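Local coordinates for protein probable 2-oxoacid ferredoxin oxidoreductase, alpha chain (Thermoplasma acidophilum, PDB 3JU3) that probably forms, as core domain II of the alpha chain, part of an enzyme that oxidatively decarboxylates 2-oxoacids such as 2-oxoglutarate to acyl-CoA, passing electrons to ferredoxin, at residues Lys12-Thr17 with Ser41-Tyr46; Val19-Gln24 with Leu47-Pro52. One frame throughout, in Å; residues are numbered along the deposited sequence. Where two conformers were deposited one is given.

Interaction 1 (Lys12-Thr17 with Ser41-Tyr46)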
ATOM      1  N   LYS A  12       4.748  30.761   9.205  1.00 27.74           N
ATOM      2  CA  LYS A  12       5.071  31.118   7.813  1.00 27.37           C
ATOM      3  C   LYS A  12       6.531  30.884   7.461  1.00 26.32           C
ATOM      4  O   LYS A  12       6.821  30.327   6.408  1.00 28.14           O
ATOM      5  CB  LYS A  12       4.720  32.566   7.496  1.00 27.89           C
ATOM      6  CG  LYS A  12       3.255  32.928   7.666  1.00 31.56           C
ATOM      7  CD  LYS A  12       2.403  32.313   6.566  1.00 33.93           C
ATOM      8  CE  LYS A  12       1.150  31.705   7.168  1.00 35.03           C
ATOM      9  NZ  LYS A  12       0.283  31.129   6.115  1.00 35.25           N
ATOM     10  N   GLU A  13       7.430  31.364   8.316  0.50 25.11           N
ATOM     11  CA  GLU A  13       8.863  31.145   8.171  0.50 23.66           C
ATOM     12  C   GLU A  13       9.162  29.964   9.056  0.50 22.56           C
ATOM     13  O   GLU A  13       8.571  29.849  10.136  0.50 21.47           O
ATOM     14  CB  GLU A  13       9.648  32.359   8.673  0.50 23.94           C
ATOM     15  CG  GLU A  13      11.141  32.112   8.940  0.50 24.09           C
ATOM     16  CD  GLU A  13      12.048  32.481   7.760  0.50 24.39           C
ATOM     17  OE1 GLU A  13      11.573  32.498   6.599  0.50 24.39           O
ATOM     18  OE2 GLU A  13      13.241  32.759   8.001  0.50 22.06           O
ATOM     19  N   ALA A  14      10.039  29.079   8.594  1.00 21.28           N
ATOM     20  CA  ALA A  14      10.518  27.988   9.444  1.00 20.13           C
ATOM     21  C   ALA A  14      11.819  27.477   8.914  1.00 18.84           C
ATOM     22  O   ALA A  14      12.104  27.646   7.746  1.00 19.87           O
ATOM     23  CB  ALA A  14       9.500  26.869   9.497  1.00 19.73           C
ATOM     24  N   ASP A  15      12.623  26.892   9.781  1.00 17.69           N
ATOM     25  CA  ASP A  15      13.866  26.260   9.391  1.00 17.20           C
ATOM     26  C   ASP A  15      13.670  25.175   8.309  1.00 17.54           C
ATOM     27  O   ASP A  15      14.499  25.036   7.419  1.00 16.51           O
ATOM     28  CB  ASP A  15      14.535  25.641  10.621  1.00 16.59           C
ATOM     29  CG  ASP A  15      14.979  26.701  11.649  1.00 19.55           C
ATOM     30  OD1 ASP A  15      15.472  27.773  11.258  1.00 19.22           O
ATOM     31  OD2 ASP A  15      14.805  26.473  12.860  1.00 17.17           O
ATOM     32  N   ILE A  16      12.594  24.390   8.448  1.00 17.60           N
ATOM     33  CA  ILE A  16      12.245  23.263   7.567  1.00 17.40           C
ATOM     34  C   ILE A  16      10.778  23.409   7.139  1.00 18.34           C
ATOM     35  O   ILE A  16       9.896  23.647   7.987  1.00 17.55           O
ATOM     36  CB  ILE A  16      12.376  21.895   8.297  1.00 17.66           C
ATOM     37  CG1 ILE A  16      13.850  21.599   8.656  1.00 17.58           C
ATOM     38  CG2 ILE A  16      11.761  20.743   7.411  1.00 19.92           C
ATOM     39  CD1 ILE A  16      14.051  20.538   9.757  1.00 17.20           C
ATOM     40  N   THR A  17      10.511  23.234   5.839  1.00 17.14           N
ATOM     41  CA  THR A  17       9.147  23.134   5.355  1.00 17.03           C
ATOM     42  C   THR A  17       8.913  21.726   4.813  1.00 17.10           C
ATOM     43  O   THR A  17       9.420  21.354   3.739  1.00 17.25           O
ATOM     44  CB  THR A  17       8.916  24.195   4.238  1.00 18.86           C
ATOM     45  OG1 THR A  17       8.970  25.487   4.840  1.00 17.76           O
ATOM     46  CG2 THR A  17       7.536  24.022   3.508  1.00 17.42           C
ATOM     47  N   SER A  41      12.485  25.136  14.125  1.00 15.79           N
ATOM     48  CA  SER A  41      11.111  25.395  13.674  1.00 16.69           C
ATOM     49  C   SER A  41      10.807  24.685  12.355  1.00 16.77           C
ATOM     50  O   SER A  41      11.664  24.525  11.499  1.00 17.33           O
ATOM     51  CB  SER A  41      10.842  26.899  13.545  1.00 16.90           C
ATOM     52  OG  SER A  41      11.742  27.445  12.598  1.00 18.99           O
ATOM     53  N   ALA A  42       9.557  24.284  12.170  1.00 16.89           N
ATOM     54  CA  ALA A  42       9.222  23.566  10.957  1.00 16.85           C
ATOM     55  C   ALA A  42       7.770  23.864  10.692  1.00 16.59           C
ATOM     56  O   ALA A  42       6.986  24.070  11.642  1.00 17.37           O
ATOM     57  CB  ALA A  42       9.492  22.079  11.129  1.00 16.55           C
ATOM     58  N   ASN A  43       7.404  23.942   9.417  1.00 14.85           N
ATOM     59  CA  ASN A  43       6.000  24.043   9.084  1.00 14.31           C
ATOM     60  C   ASN A  43       5.653  22.921   8.085  1.00 14.17           C
ATOM     61  O   ASN A  43       6.538  22.131   7.710  1.00 13.24           O
ATOM     62  CB  ASN A  43       5.626  25.470   8.607  1.00 13.70           C
ATOM     63  CG  ASN A  43       6.458  25.936   7.406  1.00 15.36           C
ATOM     64  OD1 ASN A  43       7.073  25.124   6.724  1.00 14.30           O
ATOM     65  ND2 ASN A  43       6.480  27.243   7.152  1.00 12.27           N
ATOM     66  N   LEU A  44       4.375  22.791   7.709  1.00 12.97           N
ATOM     67  CA  LEU A  44       3.953  21.678   6.845  1.00 12.65           C
ATOM     68  C   LEU A  44       3.034  22.223   5.767  1.00 13.06           C
ATOM     69  O   LEU A  44       1.977  22.796   6.078  1.00 11.92           O
ATOM     70  CB  LEU A  44       3.249  20.550   7.646  1.00 13.10           C
ATOM     71  CG  LEU A  44       2.496  19.509   6.777  1.00 10.36           C
ATOM     72  CD1 LEU A  44       3.424  18.744   5.832  1.00 10.81           C
ATOM     73  CD2 LEU A  44       1.698  18.519   7.602  1.00 14.61           C
ATOM     74  N   LEU A  45       3.446  22.073   4.505  1.00 12.03           N
ATOM     75  CA  LEU A  45       2.554  22.388   3.395  1.00 12.34           C
ATOM     76  C   LEU A  45       1.840  21.074   3.119  1.00 12.06           C
ATOM     77  O   LEU A  45       2.457  20.107   2.729  1.00 12.01           O
ATOM     78  CB  LEU A  45       3.325  22.878   2.175  1.00 11.43           C
ATOM     79  CG  LEU A  45       2.606  22.963   0.826  1.00 12.40           C
ATOM     80  CD1 LEU A  45       1.552  23.995   0.952  1.00 13.62           C
ATOM     81  CD2 LEU A  45       3.604  23.385  -0.294  1.00 14.93           C
ATOM     82  N   TYR A  46       0.540  21.062   3.354  1.00 12.38           N
ATOM     83  CA  TYR A  46      -0.257  19.854   3.239  1.00 12.66           C
ATOM     84  C   TYR A  46      -1.156  20.000   2.017  1.00 12.56           C
ATOM     85  O   TYR A  46      -1.970  20.922   1.944  1.00 11.11           O
ATOM     86  CB  TYR A  46      -1.100  19.705   4.500  1.00 12.01           C
ATOM     87  CG  TYR A  46      -1.995  18.517   4.512  1.00 16.18           C
ATOM     88  CD1 TYR A  46      -1.491  17.227   4.488  1.00 16.40           C
ATOM     89  CD2 TYR A  46      -3.363  18.687   4.555  1.00 18.02           C
ATOM     90  CE1 TYR A  46      -2.341  16.156   4.497  1.00 18.61           C
ATOM     91  CE2 TYR A  46      -4.193  17.654   4.545  1.00 18.27           C
ATOM     92  CZ  TYR A  46      -3.694  16.396   4.524  1.00 20.22           C
ATOM     93  OH  TYR A  46      -4.608  15.387   4.562  1.00 23.58           O
TER
HETATM   94  O   HOH W   1       8.335  28.048   4.870  1.00 27.99           O

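Interaction 2 (Val19-Gln24 with Leu47-Pro52)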
ATOM      1  N   VAL A  19       6.573  18.848   3.124  1.00 17.92           N
ATOM      2  CA  VAL A  19       5.439  18.778   2.192  1.00 17.78           C
ATOM      3  C   VAL A  19       4.959  17.341   2.216  1.00 18.56           C
ATOM      4  O   VAL A  19       5.777  16.412   2.084  1.00 18.70           O
ATOM      5  CB  VAL A  19       5.843  19.121   0.764  1.00 18.61           C
ATOM      6  CG1 VAL A  19       4.584  19.159  -0.169  1.00 16.40           C
ATOM      7  CG2 VAL A  19       6.552  20.438   0.709  1.00 17.00           C
ATOM      8  N   THR A  20       3.652  17.143   2.392  1.00 18.14           N
ATOM      9  CA  THR A  20       3.090  15.834   2.238  1.00 18.39           C
ATOM     10  C   THR A  20       1.595  15.919   1.905  1.00 18.87           C
ATOM     11  O   THR A  20       1.037  17.024   1.747  1.00 18.26           O
ATOM     12  CB  THR A  20       3.381  14.917   3.476  1.00 19.15           C
ATOM     13  OG1 THR A  20       3.378  13.528   3.062  1.00 20.39           O
ATOM     14  CG2 THR A  20       2.329  15.126   4.586  1.00 18.95           C
ATOM     15  N   TRP A  21       0.980  14.755   1.782  1.00 17.58           N
ATOM     16  CA  TRP A  21      -0.425  14.613   1.464  1.00 18.28           C
ATOM     17  C   TRP A  21      -0.786  13.282   2.123  1.00 18.73           C
ATOM     18  O   TRP A  21       0.082  12.496   2.501  1.00 18.59           O
ATOM     19  CB  TRP A  21      -0.643  14.554  -0.063  1.00 17.53           C
ATOM     20  CG  TRP A  21       0.031  13.346  -0.694  1.00 19.06           C
ATOM     21  CD1 TRP A  21       1.368  13.193  -0.986  1.00 20.30           C
ATOM     22  CD2 TRP A  21      -0.584  12.102  -1.009  1.00 15.86           C
ATOM     23  NE1 TRP A  21       1.597  11.942  -1.500  1.00 17.87           N
ATOM     24  CE2 TRP A  21       0.412  11.258  -1.527  1.00 17.25           C
ATOM     25  CE3 TRP A  21      -1.902  11.629  -0.935  1.00 18.91           C
ATOM     26  CZ2 TRP A  21       0.139   9.967  -1.973  1.00 15.10           C
ATOM     27  CZ3 TRP A  21      -2.172  10.347  -1.376  1.00 18.81           C
ATOM     28  CH2 TRP A  21      -1.144   9.518  -1.866  1.00 15.78           C
ATOM     29  N   GLY A  22      -2.067  13.013   2.236  1.00 19.22           N
ATOM     30  CA  GLY A  22      -2.490  11.689   2.662  1.00 19.70           C
ATOM     31  C   GLY A  22      -2.041  11.305   4.043  1.00 20.41           C
ATOM     32  O   GLY A  22      -2.095  12.108   4.967  1.00 20.52           O
ATOM     33  N   SER A  23      -1.563  10.062   4.175  1.00 21.22           N
ATOM     34  CA  SER A  23      -1.485   9.435   5.484  1.00 21.59           C
ATOM     35  C   SER A  23      -0.327   9.927   6.391  1.00 21.79           C
ATOM     36  O   SER A  23      -0.393   9.751   7.612  1.00 20.76           O
ATOM     37  CB  SER A  23      -1.424   7.913   5.320  1.00 22.17           C
ATOM     38  OG  SER A  23      -0.130   7.559   4.837  1.00 23.47           O
ATOM     39  N   GLN A  24       0.708  10.545   5.814  1.00 20.69           N
ATOM     40  CA  GLN A  24       1.899  10.922   6.606  1.00 20.89           C
ATOM     41  C   GLN A  24       1.713  12.263   7.323  1.00 20.82           C
ATOM     42  O   GLN A  24       2.612  12.737   8.062  1.00 20.12           O
ATOM     43  CB  GLN A  24       3.151  10.942   5.723  1.00 21.46           C
ATOM     44  CG  GLN A  24       3.564   9.562   5.251  1.00 22.83           C
ATOM     45  CD  GLN A  24       3.694   8.581   6.432  1.00 26.12           C
ATOM     46  OE1 GLN A  24       2.920   7.646   6.543  1.00 30.02           O
ATOM     47  NE2 GLN A  24       4.645   8.831   7.321  1.00 23.29           N
ATOM     48  N   LEU A  47      -1.000  19.078   1.069  1.00 13.67           N
ATOM     49  CA  LEU A  47      -1.839  19.068  -0.121  1.00 13.94           C
ATOM     50  C   LEU A  47      -3.057  18.187   0.144  1.00 14.27           C
ATOM     51  O   LEU A  47      -2.928  17.016   0.520  1.00 11.63           O
ATOM     52  CB  LEU A  47      -1.053  18.567  -1.326  1.00 14.23           C
ATOM     53  CG  LEU A  47       0.277  19.326  -1.504  1.00 16.57           C
ATOM     54  CD1 LEU A  47       1.137  18.792  -2.667  1.00 17.94           C
ATOM     55  CD2 LEU A  47       0.073  20.870  -1.621  1.00 13.93           C
ATOM     56  N   LYS A  48      -4.227  18.774  -0.021  1.00 14.62           N
ATOM     57  CA  LYS A  48      -5.475  18.071   0.209  1.00 18.20           C
ATOM     58  C   LYS A  48      -5.897  17.308  -1.065  1.00 19.32           C
ATOM     59  O   LYS A  48      -5.830  17.828  -2.179  1.00 20.62           O
ATOM     60  CB  LYS A  48      -6.553  19.094   0.570  1.00 17.67           C
ATOM     61  CG  LYS A  48      -6.224  19.839   1.825  1.00 19.33           C
ATOM     62  CD  LYS A  48      -7.401  20.694   2.189  1.00 21.35           C
ATOM     63  CE  LYS A  48      -7.155  21.444   3.434  1.00 18.67           C
ATOM     64  NZ  LYS A  48      -8.306  22.358   3.562  1.00 21.41           N
HETATM   65  N   MSE A  49      -6.368  16.093  -0.883  1.00 21.35           N
HETATM   66  CA  MSE A  49      -6.718  15.231  -2.010  1.00 23.09           C
HETATM   67  C   MSE A  49      -8.035  15.619  -2.689  1.00 25.14           C
HETATM   68  O   MSE A  49      -8.046  15.951  -3.870  1.00 26.60           O
HETATM   69  CB  MSE A  49      -6.764  13.777  -1.572  1.00 23.19           C
HETATM   70  CG  MSE A  49      -5.387  13.143  -1.479  1.00 22.84           C
HETATM   71 SE   MSE A  49      -5.588  11.425  -0.598  0.75 29.50          SE
HETATM   72  CE  MSE A  49      -6.918  12.108   0.717  1.00 26.15           C
ATOM     73  N   PHE A  50      -9.150  15.575  -2.003  1.00 24.92           N
ATOM     74  CA  PHE A  50     -10.419  15.681  -2.767  1.00 25.42           C
ATOM     75  C   PHE A  50     -11.159  16.976  -2.452  1.00 25.75           C
ATOM     76  O   PHE A  50     -12.355  17.084  -2.629  1.00 25.68           O
ATOM     77  CB  PHE A  50     -11.293  14.456  -2.493  1.00 24.57           C
ATOM     78  CG  PHE A  50     -10.619  13.155  -2.856  1.00 23.48           C
ATOM     79  CD1 PHE A  50     -10.511  12.782  -4.202  1.00 23.91           C
ATOM     80  CD2 PHE A  50     -10.062  12.349  -1.881  1.00 24.85           C
ATOM     81  CE1 PHE A  50      -9.873  11.602  -4.566  1.00 25.58           C
ATOM     82  CE2 PHE A  50      -9.421  11.152  -2.215  1.00 22.17           C
ATOM     83  CZ  PHE A  50      -9.332  10.772  -3.560  1.00 22.83           C
ATOM     84  N   SER A  51     -10.416  17.966  -1.997  0.50 26.32           N
ATOM     85  CA  SER A  51     -11.006  19.210  -1.539  0.50 26.07           C
ATOM     86  C   SER A  51     -10.887  20.332  -2.562  0.50 25.77           C
ATOM     87  O   SER A  51      -9.987  20.302  -3.405  0.50 26.41           O
ATOM     88  CB  SER A  51     -10.237  19.648  -0.339  0.50 26.03           C
ATOM     89  OG  SER A  51      -9.046  20.185  -0.831  0.50 26.24           O
ATOM     90  N   PRO A  52     -11.851  21.281  -2.557  1.00 25.29           N
ATOM     91  CA  PRO A  52     -13.203  21.057  -2.014  1.00 23.33           C
ATOM     92  C   PRO A  52     -13.827  19.960  -2.864  1.00 21.74           C
ATOM     93  O   PRO A  52     -13.452  19.782  -4.038  1.00 22.25           O
ATOM     94  CB  PRO A  52     -13.933  22.350  -2.343  1.00 23.56           C
ATOM     95  CG  PRO A  52     -13.214  22.853  -3.578  1.00 26.00           C
ATOM     96  CD  PRO A  52     -11.775  22.561  -3.277  1.00 24.80           C
TER
HETATM   97  O   HOH W   2      -4.081  14.955   1.407  1.00 16.84           O

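Interaction 1 (Lys12-Thr17 with Ser41-Tyr46)
Lys-12 and Asn-43 come together where the parallel strands 16-21 and 42-47 of a beta-alpha-beta unit begin, helix 25-37 forming the crossover between them. The backbone O of Lys-12 lies 3.2 Å from Asn-43 ND2, whose N-H is bonded to the carbonyl of the preceding Glu-11, so the amide of Asn-43 faces the loop that leads into the strand. Ala-14 turns its methyl inward: CB packs 3.6 Å from Ala-42 CA and against the side chain of Asn-43, a tight spot that suits a small residue.

Asp-15 closes the start of the strand pair with polar groups. Its backbone N donates to Ser-41 OG at 3.0 Å, while its carboxylate oxygen OD2 receives the Ser-41 backbone N-H in an almost straight bond (168°), met on the anti side and 31° out of the carboxylate plane. Ser-41 chi1 of 60° sets OG between its own N and carbonyl carbon, turned to the Asp-15 amide. A short acidic side chain fits here, because it can reach across to the backbone N-H of Ser-41, just ahead of strand 42-47.

From Ile-16 the regular parallel pattern takes over: its N donates to Ser-41 O and its O accepts from Asn-43 N at 2.9 Å. The branched Ile-16 side chain shares a face with the methyl of Ala-42, and it packs against Ile-69 of the second subunit. Thr-17 lies on the other face with Asn-43; there the sheet runs on into a strand of that subunit. The hydroxyl OG1 of Thr-17 gives its proton to a lone pair of Asn-43 OD1, in the carbonyl plane, at 2.7 Å. A water bridges the same two side chains, donating to Thr-17 OG1 at 2.6 Å and accepting from Asn-43 ND2 at 3.0 Å.

Interaction 2 (Val19-Gln24 with Leu47-Pro52)
Trp-21 and Leu-47 meet at the C-terminal end of the parallel strand pair of the beta-alpha-beta unit, where strand 16-21 and the chain leaving strand 42-47 begin to part. The close-packed part is formed by Leu-47 and Met-49 against Trp-21, with Val-19 beside Leu-47. One backbone bond holds it, Leu-47 N to Thr-20 O at 3.0 Å and nearly straight (169°). Leu-47 CB lies 4.2 Å from Trp-21 CB, and Leu-47 CD1 touches Val-19 CG1 at 4.3 Å. Leu-47 and Val-19 both pack on Ile-83 of helix 79-87, which makes branched aliphatic residues apt for this buried layer.

The indole of Trp-21 swings over toward Met-49. With chi1 at 63°, CG sits between the backbone N and the carbonyl carbon, and the six-membered ring presents its rim to Met-49, here selenomethionine. Its selenium lies in the ring plane, 87° off the normal and 3.7 Å from Trp-21 CZ3, a Met-aromatic contact made at the edge. The unbranched methionine chain, extended through chi2, is suited to this reach; the two side chains run obliquely to each other, with the selenium beside the CE3-CZ3 edge. The indole N-H points to Ala-77 O, and Phe-50 of the second subunit meets Trp-21 edge-to-face.

Beyond Trp-21 the fit loosens. Direct pairing gives way to a bridging water, and Gly-22 N stands 4.4 Å from Leu-47 O. Gly-22 has a positive phi, which favours glycine, and the backbone changes course there. The water links these two backbone atoms, donating to Leu-47 O over a doubtfully short distance and accepting from Gly-22 N at 2.9 Å.

How the interactions relate
From the N terminus the chain passes strand 6-9, then enters strand 16-21 through 12-17, runs on through 19-24, crosses by helix 25-37 and returns along 41-46 into 47-52. Interaction 1 therefore closes a loop of 23 intervening residues at the start of the strand pair, and interaction 2 one of 22 at its end; their segments alternate, so the two loops cross rather than nest. The same two neighbouring strands carry both contacts, about 16 Å apart between centres, joined between them by a probable bond from Thr-20 N to Leu-45 O at 3.2 Å. Both also touch the second subunit, which extends the sheet beyond strand 16-21.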